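Local coordinates for halogenase (Chondromyces crocatus, PDB 3E1T), which probably chlorinates a precursor of the natural product chondrochloren as an FAD-dependent halogenase, at residues Q188-R201 with L225-E239. Sequence-based numbering, arbitrary orientation.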
loop_
_atom_site.group_PDB
_atom_site.type_symbol
_atom_site.label_atom_id
_atom_site.label_comp_id
_atom_site.label_asym_id
_atom_site.label_seq_id
_atom_site.Cartn_x
_atom_site.Cartn_y
_atom_site.Cartn_z
ATOM N N GLN A 188 4.061 -13.201 5.848
ATOM C CA GLN A 188 3.861 -13.309 7.288
ATOM C C GLN A 188 5.036 -12.634 7.986
ATOM O O GLN A 188 5.885 -13.291 8.605
ATOM C CB GLN A 188 3.760 -14.784 7.674
ATOM C CG GLN A 188 3.032 -15.061 8.977
ATOM C CD GLN A 188 2.655 -16.530 9.109
ATOM O OE1 GLN A 188 1.881 -17.059 8.303
ATOM N NE2 GLN A 188 3.223 -17.203 10.109
ATOM N N ASN A 189 5.074 -11.308 7.857
ATOM C CA ASN A 189 6.210 -10.506 8.267
ATOM C C ASN A 189 5.768 -9.451 9.271
ATOM O O ASN A 189 4.579 -9.120 9.352
ATOM C CB ASN A 189 6.834 -9.790 7.060
ATOM C CG ASN A 189 7.066 -10.702 5.860
ATOM O OD1 ASN A 189 7.029 -10.243 4.709
ATOM N ND2 ASN A 189 7.333 -11.980 6.114
ATOM N N VAL A 190 6.729 -8.942 10.039
ATOM C CA VAL A 190 6.518 -7.801 10.906
ATOM C C VAL A 190 7.543 -6.725 10.553
ATOM O O VAL A 190 8.715 -7.031 10.309
ATOM C CB VAL A 190 6.623 -8.178 12.402
ATOM C CG1 VAL A 190 5.577 -9.221 12.755
ATOM C CG2 VAL A 190 8.006 -8.709 12.718
ATOM N N ALA A 191 7.094 -5.478 10.475
ATOM C CA ALA A 191 8.012 -4.356 10.258
ATOM C C ALA A 191 8.280 -3.640 11.581
ATOM O O ALA A 191 7.371 -3.438 12.388
ATOM C CB ALA A 191 7.465 -3.398 9.242
ATOM N N LEU A 192 9.538 -3.277 11.794
ATOM C CA LEU A 192 9.971 -2.567 12.993
ATOM C C LEU A 192 10.720 -1.349 12.498
ATOM O O LEU A 192 11.725 -1.499 11.810
ATOM C CB LEU A 192 10.901 -3.461 13.810
ATOM C CG LEU A 192 11.445 -2.919 15.134
ATOM C CD1 LEU A 192 10.313 -2.691 16.143
ATOM C CD2 LEU A 192 12.447 -3.900 15.694
ATOM N N TYR A 193 10.229 -0.151 12.807
ATOM C CA TYR A 193 10.777 1.039 12.167
ATOM C C TYR A 193 10.918 2.276 13.060
ATOM O O TYR A 193 10.114 2.497 13.964
ATOM C CB TYR A 193 9.990 1.381 10.895
ATOM C CG TYR A 193 8.601 1.912 11.137
ATOM C CD1 TYR A 193 8.380 3.287 11.247
ATOM C CD2 TYR A 193 7.498 1.049 11.241
ATOM C CE1 TYR A 193 7.115 3.793 11.463
ATOM C CE2 TYR A 193 6.212 1.548 11.465
ATOM C CZ TYR A 193 6.036 2.932 11.570
ATOM O OH TYR A 193 4.795 3.489 11.793
ATOM N N GLY A 194 11.956 3.063 12.785
ATOM C CA GLY A 194 12.170 4.346 13.444
ATOM C C GLY A 194 12.679 5.415 12.492
ATOM O O GLY A 194 12.660 5.242 11.264
ATOM N N TYR A 195 13.140 6.523 13.060
ATOM C CA TYR A 195 13.633 7.639 12.261
ATOM C C TYR A 195 14.990 8.111 12.734
ATOM O O TYR A 195 15.260 8.178 13.936
ATOM C CB TYR A 195 12.633 8.789 12.260
ATOM C CG TYR A 195 11.327 8.404 11.607
ATOM C CD1 TYR A 195 11.111 8.650 10.262
ATOM C CD2 TYR A 195 10.320 7.762 12.335
ATOM C CE1 TYR A 195 9.916 8.289 9.654
ATOM C CE2 TYR A 195 9.125 7.387 11.728
ATOM C CZ TYR A 195 8.934 7.654 10.397
ATOM O OH TYR A 195 7.760 7.302 9.794
ATOM N N PHE A 196 15.847 8.425 11.771
ATOM C CA PHE A 196 17.232 8.763 12.070
ATOM C C PHE A 196 17.582 10.124 11.466
ATOM O O PHE A 196 17.096 10.483 10.391
ATOM C CB PHE A 196 18.162 7.654 11.559
ATOM C CG PHE A 196 18.004 6.341 12.292
ATOM C CD1 PHE A 196 18.903 5.981 13.292
ATOM C CD2 PHE A 196 16.949 5.469 11.992
ATOM C CE1 PHE A 196 18.763 4.772 13.982
ATOM C CE2 PHE A 196 16.795 4.265 12.674
ATOM C CZ PHE A 196 17.704 3.913 13.672
ATOM N N GLU A 197 18.407 10.883 12.181
ATOM C CA GLU A 197 18.878 12.183 11.708
ATOM C C GLU A 197 20.342 12.102 11.306
ATOM O O GLU A 197 21.138 11.483 12.008
ATOM C CB GLU A 197 18.710 13.252 12.792
ATOM C CG GLU A 197 17.304 13.821 12.891
ATOM C CD GLU A 197 17.078 14.609 14.173
ATOM O OE1 GLU A 197 17.627 14.216 15.228
ATOM O OE2 GLU A 197 16.348 15.622 14.127
ATOM N N ASN A 198 20.668 12.721 10.169
ATOM C CA ASN A 198 22.054 12.918 9.694
ATOM C C ASN A 198 22.713 11.675 9.097
ATOM O O ASN A 198 23.945 11.534 9.115
ATOM C CB ASN A 198 22.938 13.557 10.782
ATOM C CG ASN A 198 22.390 14.885 11.271
ATOM O OD1 ASN A 198 22.213 15.091 12.477
ATOM N ND2 ASN A 198 22.106 15.790 10.338
ATOM N N GLY A 199 21.887 10.783 8.555
ATOM C CA GLY A 199 22.385 9.585 7.891
ATOM C C GLY A 199 22.838 9.864 6.475
ATOM O O GLY A 199 22.460 10.876 5.869
ATOM N N LYS A 200 23.632 8.947 5.936
ATOM C CA LYS A 200 24.192 9.115 4.607
ATOM C C LYS A 200 23.132 8.955 3.530
ATOM O O LYS A 200 21.993 8.556 3.806
ATOM C CB LYS A 200 25.336 8.126 4.368
ATOM C CG LYS A 200 26.446 8.188 5.417
ATOM C CD LYS A 200 27.788 7.784 4.833
ATOM C CE LYS A 200 27.813 6.316 4.445
ATOM N NZ LYS A 200 28.994 5.991 3.597
ATOM N N ARG A 201 23.524 9.263 2.300
ATOM C CA ARG A 201 22.640 9.181 1.152
ATOM C C ARG A 201 23.268 8.362 0.024
ATOM O O ARG A 201 24.488 8.155 -0.013
ATOM C CB ARG A 201 22.291 10.588 0.665
ATOM C CG ARG A 201 21.574 11.456 1.708
ATOM C CD ARG A 201 20.077 11.342 1.534
ATOM N NE ARG A 201 19.295 11.942 2.618
ATOM C CZ ARG A 201 18.981 11.325 3.754
ATOM N NH1 ARG A 201 19.406 10.094 3.991
ATOM N NH2 ARG A 201 18.231 11.938 4.653
ATOM N N LEU A 225 13.681 11.464 3.861
ATOM C CA LEU A 225 12.521 12.354 3.938
ATOM C C LEU A 225 12.905 13.827 3.796
ATOM O O LEU A 225 12.127 14.641 3.297
ATOM C CB LEU A 225 11.768 12.106 5.240
ATOM C CG LEU A 225 11.223 10.674 5.357
ATOM C CD1 LEU A 225 10.548 10.485 6.686
ATOM C CD2 LEU A 225 10.266 10.370 4.190
ATOM N N SER A 226 14.109 14.155 4.249
ATOM C CA SER A 226 14.726 15.451 3.996
ATOM C C SER A 226 16.240 15.260 3.931
ATOM O O SER A 226 16.739 14.120 3.866
ATOM C CB SER A 226 14.344 16.462 5.081
ATOM O OG SER A 226 14.987 16.177 6.309
ATOM N N ASP A 227 16.974 16.368 3.942
ATOM C CA ASP A 227 18.431 16.306 3.982
ATOM C C ASP A 227 18.894 15.650 5.272
ATOM O O ASP A 227 19.891 14.927 5.280
ATOM C CB ASP A 227 19.048 17.704 3.816
ATOM C CG ASP A 227 19.154 18.126 2.358
ATOM O OD1 ASP A 227 18.590 19.180 1.993
ATOM O OD2 ASP A 227 19.805 17.402 1.565
ATOM N N THR A 228 18.151 15.892 6.353
ATOM C CA THR A 228 18.494 15.349 7.671
ATOM C C THR A 228 17.724 14.087 8.083
ATOM O O THR A 228 18.241 13.277 8.837
ATOM C CB THR A 228 18.290 16.403 8.775
ATOM O OG1 THR A 228 17.160 17.223 8.436
ATOM C CG2 THR A 228 19.522 17.284 8.904
ATOM N N LEU A 229 16.495 13.916 7.599
ATOM C CA LEU A 229 15.635 12.856 8.143
ATOM C C LEU A 229 15.515 11.631 7.244
ATOM O O LEU A 229 15.291 11.754 6.033
ATOM C CB LEU A 229 14.254 13.410 8.534
ATOM C CG LEU A 229 13.326 12.537 9.396
ATOM C CD1 LEU A 229 13.956 12.128 10.745
ATOM C CD2 LEU A 229 12.010 13.260 9.613
ATOM N N THR A 230 15.693 10.455 7.857
ATOM C CA THR A 230 15.528 9.166 7.180
ATOM C C THR A 230 14.614 8.197 7.946
ATOM O O THR A 230 14.788 7.966 9.153
ATOM C CB THR A 230 16.880 8.464 6.890
ATOM O OG1 THR A 230 17.808 9.405 6.333
ATOM C CG2 THR A 230 16.685 7.314 5.889
ATOM N N SER A 231 13.641 7.642 7.220
ATOM C CA SER A 231 12.794 6.547 7.711
ATOM C C SER A 231 13.523 5.233 7.506
ATOM O O SER A 231 14.013 4.966 6.417
ATOM C CB SER A 231 11.474 6.520 6.939
ATOM O OG SER A 231 10.749 5.332 7.204
ATOM N N VAL A 232 13.607 4.415 8.545
ATOM C CA VAL A 232 14.376 3.177 8.475
ATOM C C VAL A 232 13.616 2.047 9.156
ATOM O O VAL A 232 13.269 2.133 10.345
ATOM C CB VAL A 232 15.794 3.305 9.109
ATOM C CG1 VAL A 232 16.576 1.994 8.939
ATOM C CG2 VAL A 232 16.589 4.467 8.470
ATOM N N GLY A 233 13.380 0.978 8.406
ATOM C CA GLY A 233 12.577 -0.123 8.913
ATOM C C GLY A 233 13.127 -1.473 8.546
ATOM O O GLY A 233 13.614 -1.663 7.425
ATOM N N ALA A 234 13.068 -2.394 9.505
ATOM C CA ALA A 234 13.420 -3.795 9.286
ATOM C C ALA A 234 12.133 -4.606 9.143
ATOM O O ALA A 234 11.215 -4.492 9.974
ATOM C CB ALA A 234 14.246 -4.312 10.435
ATOM N N VAL A 235 12.052 -5.363 8.052
ATOM C CA VAL A 235 10.930 -6.256 7.786
ATOM C C VAL A 235 11.485 -7.667 8.041
ATOM O O VAL A 235 12.345 -8.147 7.293
ATOM C CB VAL A 235 10.403 -6.113 6.336
ATOM C CG1 VAL A 235 9.309 -7.127 6.042
ATOM C CG2 VAL A 235 9.898 -4.663 6.063
ATOM N N VAL A 236 11.016 -8.294 9.121
ATOM C CA VAL A 236 11.514 -9.600 9.567
ATOM C C VAL A 236 10.340 -10.595 9.724
ATOM O O VAL A 236 9.199 -10.250 9.430
ATOM C CB VAL A 236 12.371 -9.452 10.870
ATOM C CG1 VAL A 236 13.607 -8.549 10.620
ATOM C CG2 VAL A 236 11.555 -8.882 12.024
ATOM N N SER A 237 10.622 -11.827 10.151
ATOM C CA SER A 237 9.582 -12.832 10.333
ATOM C C SER A 237 8.664 -12.497 11.505
ATOM O O SER A 237 9.111 -11.990 12.536
ATOM C CB SER A 237 10.190 -14.224 10.540
ATOM O OG SER A 237 10.525 -14.418 11.910
ATOM N N ARG A 238 7.380 -12.806 11.335
ATOM C CA ARG A 238 6.396 -12.723 12.412
ATOM C C ARG A 238 6.872 -13.451 13.676
ATOM O O ARG A 238 6.612 -13.002 14.789
ATOM C CB ARG A 238 5.047 -13.294 11.951
ATOM C CG ARG A 238 3.887 -12.924 12.869
ATOM C CD ARG A 238 2.567 -13.625 12.509
ATOM N NE ARG A 238 1.450 -12.978 13.200
ATOM C CZ ARG A 238 1.071 -13.254 14.447
ATOM N NH1 ARG A 238 1.700 -14.188 15.151
ATOM N NH2 ARG A 238 0.056 -12.599 14.994
ATOM N N GLU A 239 7.570 -14.569 13.490
ATOM C CA GLU A 239 8.093 -15.375 14.609
ATOM C C GLU A 239 9.157 -14.634 15.420
ATOM O O GLU A 239 9.218 -14.763 16.646
ATOM C CB GLU A 239 8.654 -16.706 14.100
ATOM C CG GLU A 239 7.602 -17.657 13.540
ATOM C CD GLU A 239 6.930 -17.118 12.286
ATOM O OE1 GLU A 239 7.649 -16.833 11.299
ATOM O OE2 GLU A 239 5.681 -16.977 12.293
HETATM O O HOH W 1 18.960 10.787 8.267
HETATM O O HOH W 2 16.083 16.418 11.223
HETATM O O HOH W 3 20.438 12.659 6.677
HETATM O O HOH W 4 19.047 14.127 0.692
#
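The guanidinium of R201 meets T230 OG1 at its edge, near its plane: NH1 (2.9 Å) and NH2 (3.1 Å) both donate to that one oxygen. NH2 also donates to S226 O at 2.8 Å, with the acceptor tilted slightly from the guanidinium plane; a bend at chi2 (-94°) turns the arginine back toward the 225-228 loop and the start of strand 229-237. The Y195 ring takes L225 CD1 at its edge (CE1 to CD1 3.7 Å), while S231 CB approaches it obliquely; Y195 OH hydrogen-bonds to E48 and H44. At the F196 ring T230 O lies at the edge, and V232 CG2 reaches CD2 obliquely. Strands 189-197 and 229-237 run antiparallel, axes at 162°, within the large mixed sheet beside the flavin. Paired N-H...O bonds join V190 with V236, L192 with A234, G194 with V232 and F196 with T230. A191, which touches the FAD, faces the same side as V235, Y193 and Y195; L192, A234 and F196 face helix 248-257. Between the hydrogen-bonded pairs, Y193 packs its CB on G233 CA (3.6 Å). At the far end R238 N donates to Q188 O, and Q188 NE2 reaches E239 OE2 on its syn side at 3.3 Å, amide and carboxylate planes 70° apart.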